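Local coordinates for protein winged BEAN albumin 1 (Psophocarpus tetragonolobus, PDB 1WBA) that serves as a 2S seed storage protein, a nutrient reservoir of the seed built on the fold of the Kunitz-type protease inhibitors, at residues P4-D7 with N11-V14; W92-F97 with L132-V137; K105-G108 with N112-K115. One frame throughout, in Å; residues are numbered along the deposited sequence.

Contact 1 of 3, residues P4-D7 with N11-V14; sequences PVYD and NKLV
Val5 and Leu13 meet on the inner side of a short hairpin-like turn, where Val5 CG1 lies 3.8 Å from Leu13 CD2. Val5 CG1 stands anti to the backbone N (chi1 177°), which turns this methyl to the leucine branch. The other leucine methyl, CD1, lies against the backbone N and CB of Asp7, 3.7 Å from Asp7 CB, so the two branches of Leu13 divide between two residues of the opposing segment. Backbone bonds hold this packing together: Leu13 N donates to Val5 O at 2.9 Å, and Asp7 N to Asn11 O at 2.8 Å, the latter nearly straight at 168°. Between them Tyr6 and Lys12 form a single antiparallel bridge.

The carboxylate of Asp7 closes the turn. Its OD1 receives Asn11 N at 3.0 Å from above the carboxylate plane and also takes the backbone N-H of Glu9, so two donors grip one oxygen. Toward solvent the contact is looser and wetter. One water links Asp7 OD2 to Lys12 O, and a second lies between OD2 and Asn11 OD1. On the outer side Lys12 runs extended beside the Tyr6 ring, its CG 3.7 Å from Tyr6 CE1, while its CD rests 3.9 Å from Pro4 CB.

The turn precedes strand 17-23 and lies against strands 17-23 and 166-171 and the loop holding Ile72. Val5 and Leu13 both make backbone hydrogen bonds with Ile72, and their side chains touch Phe169 of strand 166-171, while Tyr19 of strand 17-23 touches Leu13 and Asp7.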
ATOM      1  N   PRO A   4     -17.890  -3.442   3.370  1.00  9.86           N
ATOM      2  CA  PRO A   4     -16.894  -2.688   4.125  1.00  9.22           C
ATOM      3  C   PRO A   4     -15.685  -3.619   4.289  1.00  6.99           C
ATOM      4  O   PRO A   4     -15.828  -4.835   4.213  1.00  8.41           O
ATOM      5  CB  PRO A   4     -17.605  -2.418   5.463  1.00  8.29           C
ATOM      6  CG  PRO A   4     -18.495  -3.600   5.618  1.00 10.15           C
ATOM      7  CD  PRO A   4     -19.037  -3.820   4.226  1.00 10.64           C
ATOM      8  N   VAL A   5     -14.494  -3.044   4.398  1.00  7.06           N
ATOM      9  CA  VAL A   5     -13.282  -3.823   4.598  1.00  6.74           C
ATOM     10  C   VAL A   5     -13.195  -4.074   6.109  1.00  7.04           C
ATOM     11  O   VAL A   5     -13.515  -3.183   6.902  1.00  8.30           O
ATOM     12  CB  VAL A   5     -12.054  -3.024   4.136  1.00  5.55           C
ATOM     13  CG1 VAL A   5     -10.773  -3.810   4.422  1.00  4.43           C
ATOM     14  CG2 VAL A   5     -12.196  -2.681   2.641  1.00  6.71           C
ATOM     15  N   TYR A   6     -12.805  -5.281   6.507  1.00  5.35           N
ATOM     16  CA  TYR A   6     -12.708  -5.625   7.925  1.00  6.71           C
ATOM     17  C   TYR A   6     -11.279  -5.768   8.394  1.00  8.77           C
ATOM     18  O   TYR A   6     -10.429  -6.212   7.625  1.00  9.46           O
ATOM     19  CB  TYR A   6     -13.420  -6.958   8.203  1.00  6.14           C
ATOM     20  CG  TYR A   6     -14.916  -6.833   8.237  1.00  7.45           C
ATOM     21  CD1 TYR A   6     -15.578  -6.457   9.407  1.00  6.08           C
ATOM     22  CD2 TYR A   6     -15.669  -7.015   7.083  1.00  7.21           C
ATOM     23  CE1 TYR A   6     -16.956  -6.255   9.420  1.00  7.26           C
ATOM     24  CE2 TYR A   6     -17.042  -6.820   7.088  1.00 11.20           C
ATOM     25  CZ  TYR A   6     -17.677  -6.437   8.263  1.00 10.07           C
ATOM     26  OH  TYR A   6     -19.036  -6.246   8.248  1.00 10.20           O
ATOM     27  N   ASP A   7     -11.012  -5.384   9.639  1.00  7.49           N
ATOM     28  CA  ASP A   7      -9.679  -5.564  10.199  1.00  7.76           C
ATOM     29  C   ASP A   7      -9.538  -7.033  10.659  1.00  8.50           C
ATOM     30  O   ASP A   7     -10.502  -7.808  10.632  1.00  7.39           O
ATOM     31  CB  ASP A   7      -9.358  -4.539  11.319  1.00  6.05           C
ATOM     32  CG  ASP A   7     -10.271  -4.662  12.558  1.00 10.49           C
ATOM     33  OD1 ASP A   7     -10.792  -5.752  12.877  1.00 10.39           O
ATOM     34  OD2 ASP A   7     -10.437  -3.644  13.234  1.00 10.06           O
ATOM     35  N   ASN A  11     -13.749  -6.133  12.830  1.00  8.01           N
ATOM     36  CA  ASN A  11     -14.465  -4.879  12.923  1.00  7.63           C
ATOM     37  C   ASN A  11     -14.247  -4.119  11.607  1.00  7.85           C
ATOM     38  O   ASN A  11     -13.245  -4.332  10.932  1.00  6.61           O
ATOM     39  CB  ASN A  11     -13.941  -4.058  14.088  1.00 10.26           C
ATOM     40  CG  ASN A  11     -14.173  -4.731  15.411  1.00 13.83           C
ATOM     41  OD1 ASN A  11     -13.239  -4.959  16.166  1.00 18.87           O
ATOM     42  ND2 ASN A  11     -15.416  -5.073  15.694  1.00 14.08           N
ATOM     43  N   LYS A  12     -15.199  -3.276  11.216  1.00  6.26           N
ATOM     44  CA  LYS A  12     -15.043  -2.497   9.988  1.00  6.45           C
ATOM     45  C   LYS A  12     -13.899  -1.502  10.133  1.00  7.51           C
ATOM     46  O   LYS A  12     -13.677  -0.945  11.214  1.00  5.65           O
ATOM     47  CB  LYS A  12     -16.311  -1.725   9.659  1.00  5.62           C
ATOM     48  CG  LYS A  12     -17.519  -2.586   9.418  1.00  6.10           C
ATOM     49  CD  LYS A  12     -18.669  -1.660   9.150  1.00  7.94           C
ATOM     50  CE  LYS A  12     -19.983  -2.371   9.055  1.00 13.06           C
ATOM     51  NZ  LYS A  12     -21.062  -1.357   8.871  1.00 14.23           N
ATOM     52  N   LEU A  13     -13.166  -1.296   9.044  1.00  7.90           N
ATOM     53  CA  LEU A  13     -12.063  -0.354   9.050  1.00  7.03           C
ATOM     54  C   LEU A  13     -12.668   1.030   9.214  1.00  8.62           C
ATOM     55  O   LEU A  13     -13.737   1.308   8.685  1.00  8.34           O
ATOM     56  CB  LEU A  13     -11.298  -0.418   7.731  1.00  8.77           C
ATOM     57  CG  LEU A  13      -9.853  -0.908   7.768  1.00 10.85           C
ATOM     58  CD1 LEU A  13      -9.793  -2.290   8.364  1.00 10.50           C
ATOM     59  CD2 LEU A  13      -9.256  -0.886   6.374  1.00 10.77           C
ATOM     60  N   VAL A  14     -11.991   1.886   9.957  1.00  7.31           N
ATOM     61  CA  VAL A  14     -12.479   3.225  10.182  1.00  9.45           C
ATOM     62  C   VAL A  14     -11.735   4.173   9.261  1.00  8.23           C
ATOM     63  O   VAL A  14     -10.514   4.134   9.188  1.00  7.34           O
ATOM     64  CB  VAL A  14     -12.277   3.654  11.660  1.00 10.65           C
ATOM     65  CG1 VAL A  14     -12.583   5.137  11.825  1.00 14.17           C
ATOM     66  CG2 VAL A  14     -13.167   2.822  12.570  1.00 12.27           C
TER
HETATM   67  O   HOH W   1     -11.168  -1.174  12.638  1.00 12.33           O
HETATM   68  O   HOH W   2     -10.681  -4.060  15.791  1.00 33.34           O

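Contact 2 of 3, residues W92-F97 with L132-V137; sequences WSVVDF and LLFCPV
Val94 and Phe134 join two sheets of the beta-trefoil fold characteristic of Kunitz-type inhibitors: strand 92-97 belongs to a small three-stranded antiparallel sheet, and strand 130-136 to the large curled one. The strands are packed through side chains and are not neighbours in a sheet; the nearest CA atoms, those of Val94 and Phe134, are 8.2 Å apart.

The first kind of interaction is CH-pi. Val94 CG2 sits over one face of the Phe134 ring, 3.5 Å from its centroid and only 11° off the ring normal, so the methyl addresses the middle of the pi cloud. Phe134 holds its ring out with CG anti to the backbone N (chi1 177°), and Val94 CG2 is anti to its own carbonyl carbon, which places it over the phenylalanine ring. Phe118, edge-to-face, and Val114 are further neighbours of the ring and probably limit its rotation.

The second kind is plain apolar packing. Trp92 and Leu132 meet at about a right angle, and the leucine comes to the rim of the indole, near its plane, instead of over a face. The indole also meets the ring of Phe82 and touches Leu104, whereas Leu132 leans on Ile120. All four residues are buried, and the contacts across the two segments are all between apolar side chains. The tryptophan-leucine packing comes down to one pair of carbons, Trp92 CZ3 and Leu132 CD1, 4.0 Å apart.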
ATOM      1  N   TRP A  92       2.040   7.271   0.136  1.00  7.24           N
ATOM      2  CA  TRP A  92       2.405   6.233  -0.828  1.00  4.92           C
ATOM      3  C   TRP A  92       2.134   6.768  -2.229  1.00  7.29           C
ATOM      4  O   TRP A  92       1.105   7.416  -2.468  1.00  8.05           O
ATOM      5  CB  TRP A  92       1.522   5.004  -0.639  1.00  3.77           C
ATOM      6  CG  TRP A  92       1.784   4.175   0.587  1.00  4.73           C
ATOM      7  CD1 TRP A  92       2.438   4.546   1.743  1.00  5.10           C
ATOM      8  CD2 TRP A  92       1.434   2.800   0.743  1.00  5.06           C
ATOM      9  NE1 TRP A  92       2.522   3.464   2.598  1.00  7.37           N
ATOM     10  CE2 TRP A  92       1.917   2.386   2.013  1.00  7.02           C
ATOM     11  CE3 TRP A  92       0.765   1.871  -0.065  1.00  6.54           C
ATOM     12  CZ2 TRP A  92       1.739   1.076   2.486  1.00  9.47           C
ATOM     13  CZ3 TRP A  92       0.595   0.571   0.402  1.00  6.38           C
ATOM     14  CH2 TRP A  92       1.084   0.186   1.669  1.00  8.37           C
ATOM     15  N   SER A  93       3.009   6.460  -3.173  1.00  5.01           N
ATOM     16  CA  SER A  93       2.797   6.913  -4.538  1.00  6.02           C
ATOM     17  C   SER A  93       3.310   5.851  -5.484  1.00  5.26           C
ATOM     18  O   SER A  93       4.046   4.964  -5.076  1.00  4.91           O
ATOM     19  CB  SER A  93       3.530   8.242  -4.802  1.00  8.08           C
ATOM     20  OG  SER A  93       4.936   8.075  -4.943  1.00  9.65           O
ATOM     21  N   VAL A  94       2.880   5.921  -6.737  1.00  4.50           N
ATOM     22  CA  VAL A  94       3.342   4.996  -7.763  1.00  5.09           C
ATOM     23  C   VAL A  94       4.212   5.797  -8.734  1.00  6.36           C
ATOM     24  O   VAL A  94       3.815   6.859  -9.218  1.00  7.36           O
ATOM     25  CB  VAL A  94       2.151   4.367  -8.491  1.00  3.86           C
ATOM     26  CG1 VAL A  94       2.608   3.543  -9.687  1.00  3.80           C
ATOM     27  CG2 VAL A  94       1.382   3.484  -7.507  1.00  7.70           C
ATOM     28  N   VAL A  95       5.419   5.312  -8.976  1.00  5.80           N
ATOM     29  CA  VAL A  95       6.357   5.977  -9.873  1.00  6.68           C
ATOM     30  C   VAL A  95       6.641   5.059 -11.063  1.00  5.90           C
ATOM     31  O   VAL A  95       6.881   3.858 -10.890  1.00  5.90           O
ATOM     32  CB  VAL A  95       7.676   6.302  -9.108  1.00  7.07           C
ATOM     33  CG1 VAL A  95       8.758   6.858 -10.049  1.00  6.25           C
ATOM     34  CG2 VAL A  95       7.385   7.287  -7.965  1.00  4.64           C
ATOM     35  N   ASP A  96       6.539   5.588 -12.277  1.00  6.63           N
ATOM     36  CA  ASP A  96       6.824   4.772 -13.458  1.00  9.00           C
ATOM     37  C   ASP A  96       8.344   4.801 -13.604  1.00  9.36           C
ATOM     38  O   ASP A  96       8.923   5.588 -14.363  1.00 10.66           O
ATOM     39  CB  ASP A  96       6.128   5.326 -14.695  1.00 10.56           C
ATOM     40  CG  ASP A  96       6.021   4.303 -15.784  1.00 12.57           C
ATOM     41  OD1 ASP A  96       6.768   3.303 -15.740  1.00 15.20           O
ATOM     42  OD2 ASP A  96       5.168   4.476 -16.670  1.00 18.39           O
ATOM     43  N   PHE A  97       8.962   3.930 -12.825  1.00  8.87           N
ATOM     44  CA  PHE A  97      10.407   3.835 -12.691  1.00  8.89           C
ATOM     45  C   PHE A  97      11.157   3.173 -13.829  1.00  8.66           C
ATOM     46  O   PHE A  97      11.022   1.972 -14.072  1.00  8.93           O
ATOM     47  CB  PHE A  97      10.717   3.136 -11.361  1.00  8.03           C
ATOM     48  CG  PHE A  97      12.028   3.520 -10.763  1.00  9.83           C
ATOM     49  CD1 PHE A  97      12.153   4.689 -10.029  1.00  8.83           C
ATOM     50  CD2 PHE A  97      13.140   2.701 -10.928  1.00 13.51           C
ATOM     51  CE1 PHE A  97      13.375   5.041  -9.459  1.00 13.48           C
ATOM     52  CE2 PHE A  97      14.366   3.039 -10.363  1.00 15.33           C
ATOM     53  CZ  PHE A  97      14.486   4.211  -9.625  1.00 12.26           C
ATOM     54  N   LEU A 132      -4.497  -5.153  -2.462  1.00  8.41           N
ATOM     55  CA  LEU A 132      -4.472  -3.720  -2.785  1.00  8.05           C
ATOM     56  C   LEU A 132      -4.336  -3.538  -4.292  1.00  6.44           C
ATOM     57  O   LEU A 132      -3.634  -4.299  -4.949  1.00  7.38           O
ATOM     58  CB  LEU A 132      -3.300  -3.043  -2.060  1.00  8.72           C
ATOM     59  CG  LEU A 132      -3.276  -3.127  -0.529  1.00 14.73           C
ATOM     60  CD1 LEU A 132      -2.018  -2.449   0.013  1.00 17.79           C
ATOM     61  CD2 LEU A 132      -4.510  -2.483   0.060  1.00 16.25           C
ATOM     62  N   LEU A 133      -5.043  -2.562  -4.845  1.00  6.50           N
ATOM     63  CA  LEU A 133      -4.960  -2.306  -6.267  1.00  4.96           C
ATOM     64  C   LEU A 133      -4.626  -0.835  -6.435  1.00  3.92           C
ATOM     65  O   LEU A 133      -4.763  -0.048  -5.499  1.00  4.39           O
ATOM     66  CB  LEU A 133      -6.296  -2.617  -6.963  1.00  7.49           C
ATOM     67  CG  LEU A 133      -6.819  -4.069  -6.881  1.00  8.18           C
ATOM     68  CD1 LEU A 133      -7.925  -4.172  -5.885  1.00 10.04           C
ATOM     69  CD2 LEU A 133      -7.273  -4.549  -8.210  1.00 11.33           C
ATOM     70  N   PHE A 134      -4.099  -0.484  -7.593  1.00  4.90           N
ATOM     71  CA  PHE A 134      -3.814   0.907  -7.884  1.00  5.01           C
ATOM     72  C   PHE A 134      -4.628   1.230  -9.120  1.00  5.08           C
ATOM     73  O   PHE A 134      -4.558   0.537 -10.138  1.00  5.41           O
ATOM     74  CB  PHE A 134      -2.327   1.179  -8.132  1.00  7.26           C
ATOM     75  CG  PHE A 134      -2.053   2.601  -8.494  1.00  7.47           C
ATOM     76  CD1 PHE A 134      -2.149   3.599  -7.538  1.00  8.66           C
ATOM     77  CD2 PHE A 134      -1.738   2.952  -9.804  1.00  8.56           C
ATOM     78  CE1 PHE A 134      -1.944   4.940  -7.880  1.00  8.93           C
ATOM     79  CE2 PHE A 134      -1.533   4.293 -10.151  1.00  9.53           C
ATOM     80  CZ  PHE A 134      -1.639   5.283  -9.189  1.00  7.47           C
ATOM     81  N   CYS A 135      -5.402   2.294  -9.022  1.00  5.00           N
ATOM     82  CA  CYS A 135      -6.272   2.700 -10.109  1.00  6.67           C
ATOM     83  C   CYS A 135      -5.856   4.061 -10.603  1.00  4.82           C
ATOM     84  O   CYS A 135      -6.187   5.076 -10.007  1.00  5.98           O
ATOM     85  CB  CYS A 135      -7.726   2.741  -9.620  1.00  6.25           C
ATOM     86  SG  CYS A 135      -8.353   1.132  -9.004  1.00  7.94           S
ATOM     87  N   PRO A 136      -5.074   4.098 -11.688  1.00  8.17           N
ATOM     88  CA  PRO A 136      -4.630   5.380 -12.233  1.00  9.33           C
ATOM     89  C   PRO A 136      -5.824   6.108 -12.803  1.00 11.77           C
ATOM     90  O   PRO A 136      -6.840   5.484 -13.137  1.00 10.32           O
ATOM     91  CB  PRO A 136      -3.644   4.978 -13.323  1.00  9.81           C
ATOM     92  CG  PRO A 136      -4.063   3.603 -13.705  1.00 14.43           C
ATOM     93  CD  PRO A 136      -4.458   2.972 -12.409  1.00  8.24           C
ATOM     94  N   VAL A 137      -5.726   7.433 -12.878  1.00 12.29           N
ATOM     95  CA  VAL A 137      -6.817   8.222 -13.426  1.00 15.40           C
ATOM     96  C   VAL A 137      -6.990   7.901 -14.908  1.00 18.26           C
ATOM     97  O   VAL A 137      -6.017   7.887 -15.670  1.00 19.66           O
ATOM     98  CB  VAL A 137      -6.594   9.725 -13.227  1.00 15.43           C
ATOM     99  CG1 VAL A 137      -7.702  10.506 -13.913  1.00 18.17           C
ATOM    100  CG2 VAL A 137      -6.594  10.046 -11.755  1.00 13.79           C
TER

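Contact 3 of 3, residues K105-G108 with N112-K115; sequences KLAG and NQVK
Gln113 reaches Gly108 because its chain leaves the backbone with CG anti to the carbonyl carbon (chi1 -75°) and then runs fully extended (chi2 175°), carrying the amide across to the segment 105-108. There the oxygen OE1 accepts the backbone N-H of Gly108 at 2.7 Å. The donor lies in the plane of the side-chain carbonyl and on one of its lone pairs, and the bond is reasonably straight, with 159° at the hydrogen. Gln113 OE1 also lies 3.5 Å from Ala107 CA, beside the residue before its donor.

A water adds a second link: it donates both to Gln113 OE1 and to Leu106 O, each at 2.7 Å. One amide oxygen is thus held by two donors, one from the backbone and one from solvent. A leucine in place of Gln113 would probably leave Gly108 N without this acceptor and the bridging water without one of its two acceptors.

Strands 103-106 and, weakly bonded, 113-114 lie on either side of strand 92-97; Ala107 and Gly108 follow the end of the first. Ser93 of the central strand is touched by both Ala107 and Gln113. The chemistry implies a polar, water-assisted link in which one amide oxygen serves a backbone N-H and a water that also binds Leu106 O.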
ATOM      1  N   LYS A 105       6.793   4.173  -4.196  1.00  4.67           N
ATOM      2  CA  LYS A 105       7.851   5.013  -3.666  1.00  3.58           C
ATOM      3  C   LYS A 105       7.218   6.060  -2.765  1.00  5.47           C
ATOM      4  O   LYS A 105       6.009   6.330  -2.854  1.00  6.49           O
ATOM      5  CB  LYS A 105       8.562   5.759  -4.806  1.00  4.36           C
ATOM      6  CG  LYS A 105       9.225   4.890  -5.880  1.00  2.91           C
ATOM      7  CD  LYS A 105      10.498   4.243  -5.354  1.00  3.99           C
ATOM      8  CE  LYS A 105      11.401   3.790  -6.511  1.00  4.62           C
ATOM      9  NZ  LYS A 105      12.570   3.028  -5.979  1.00  3.85           N
ATOM     10  N   LEU A 106       8.025   6.653  -1.895  1.00  5.24           N
ATOM     11  CA  LEU A 106       7.526   7.732  -1.051  1.00  8.87           C
ATOM     12  C   LEU A 106       7.231   8.872  -2.039  1.00  9.59           C
ATOM     13  O   LEU A 106       8.000   9.104  -2.979  1.00  8.82           O
ATOM     14  CB  LEU A 106       8.585   8.173  -0.038  1.00  8.83           C
ATOM     15  CG  LEU A 106       8.907   7.179   1.081  1.00 10.50           C
ATOM     16  CD1 LEU A 106       9.741   7.886   2.129  1.00 12.05           C
ATOM     17  CD2 LEU A 106       7.635   6.629   1.706  1.00  6.91           C
ATOM     18  N   ALA A 107       6.094   9.531  -1.858  1.00  8.05           N
ATOM     19  CA  ALA A 107       5.676  10.613  -2.742  1.00  9.14           C
ATOM     20  C   ALA A 107       6.505  11.875  -2.596  1.00  9.29           C
ATOM     21  O   ALA A 107       7.061  12.138  -1.527  1.00 11.96           O
ATOM     22  CB  ALA A 107       4.216  10.946  -2.489  1.00  7.80           C
ATOM     23  N   GLY A 108       6.566  12.643  -3.682  1.00 10.91           N
ATOM     24  CA  GLY A 108       7.258  13.918  -3.695  1.00 13.39           C
ATOM     25  C   GLY A 108       8.747  13.910  -3.881  1.00 13.35           C
ATOM     26  O   GLY A 108       9.381  14.937  -3.688  1.00 15.76           O
ATOM     27  N   ASN A 112       8.422  11.331 -11.906  1.00 11.09           N
ATOM     28  CA  ASN A 112       7.538  10.459 -12.696  1.00 11.65           C
ATOM     29  C   ASN A 112       6.456   9.664 -11.943  1.00 10.81           C
ATOM     30  O   ASN A 112       6.323   8.447 -12.113  1.00 10.07           O
ATOM     31  CB  ASN A 112       8.358   9.535 -13.636  1.00 12.58           C
ATOM     32  CG  ASN A 112       9.634   8.954 -12.977  1.00 16.28           C
ATOM     33  OD1 ASN A 112      10.146   9.484 -11.977  1.00 16.51           O
ATOM     34  ND2 ASN A 112      10.162   7.878 -13.562  1.00 14.81           N
ATOM     35  N   GLN A 113       5.663  10.369 -11.136  1.00 12.87           N
ATOM     36  CA  GLN A 113       4.583   9.747 -10.369  1.00 11.80           C
ATOM     37  C   GLN A 113       3.332   9.617 -11.219  1.00 11.59           C
ATOM     38  O   GLN A 113       3.033  10.484 -12.048  1.00 14.00           O
ATOM     39  CB  GLN A 113       4.263  10.560  -9.116  1.00 12.67           C
ATOM     40  CG  GLN A 113       5.278  10.402  -8.014  1.00 17.63           C
ATOM     41  CD  GLN A 113       5.024  11.306  -6.817  1.00 19.87           C
ATOM     42  OE1 GLN A 113       5.940  11.605  -6.070  1.00 22.59           O
ATOM     43  NE2 GLN A 113       3.775  11.717  -6.618  1.00 21.74           N
ATOM     44  N   VAL A 114       2.601   8.537 -10.998  1.00  9.35           N
ATOM     45  CA  VAL A 114       1.369   8.248 -11.711  1.00  8.48           C
ATOM     46  C   VAL A 114       0.181   8.713 -10.867  1.00  9.07           C
ATOM     47  O   VAL A 114       0.062   8.324  -9.705  1.00 10.80           O
ATOM     48  CB  VAL A 114       1.249   6.732 -11.942  1.00 11.18           C
ATOM     49  CG1 VAL A 114      -0.026   6.405 -12.753  1.00  9.18           C
ATOM     50  CG2 VAL A 114       2.509   6.219 -12.635  1.00 12.92           C
ATOM     51  N   LYS A 115      -0.681   9.556 -11.432  1.00  8.03           N
ATOM     52  CA  LYS A 115      -1.842  10.033 -10.698  1.00  8.04           C
ATOM     53  C   LYS A 115      -2.864   8.903 -10.597  1.00  6.91           C
ATOM     54  O   LYS A 115      -3.146   8.228 -11.579  1.00  7.38           O
ATOM     55  CB  LYS A 115      -2.453  11.227 -11.410  1.00 10.01           C
ATOM     56  CG  LYS A 115      -1.636  12.488 -11.267  1.00 14.42           C
TER
HETATM   57  O   HOH W   3       8.233  10.275  -5.449  1.00 11.09           O

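In the fold
Contacts 2 and 3 form one continuous region, their centres about 8 Å apart, whereas the centre of contact 1 lies about 23 Å and about 27 Å from those of contacts 2 and 3. Contact 3 is nested in the loop closed by contact 2, and strand 92-97 of contact 2 is the central strand between the two strands from which contact 3 is made: Val94 O and Val114 N, 2.7 Å apart, and Asp96 N and Asn112 O, 2.9 Å apart, probably make hydrogen bonds. Contact 2 joins the small sheet to the large one, while contact 3 links its two edges at Gly108. Contact 1 lies apart, near the N-terminus, and touches neither of the others.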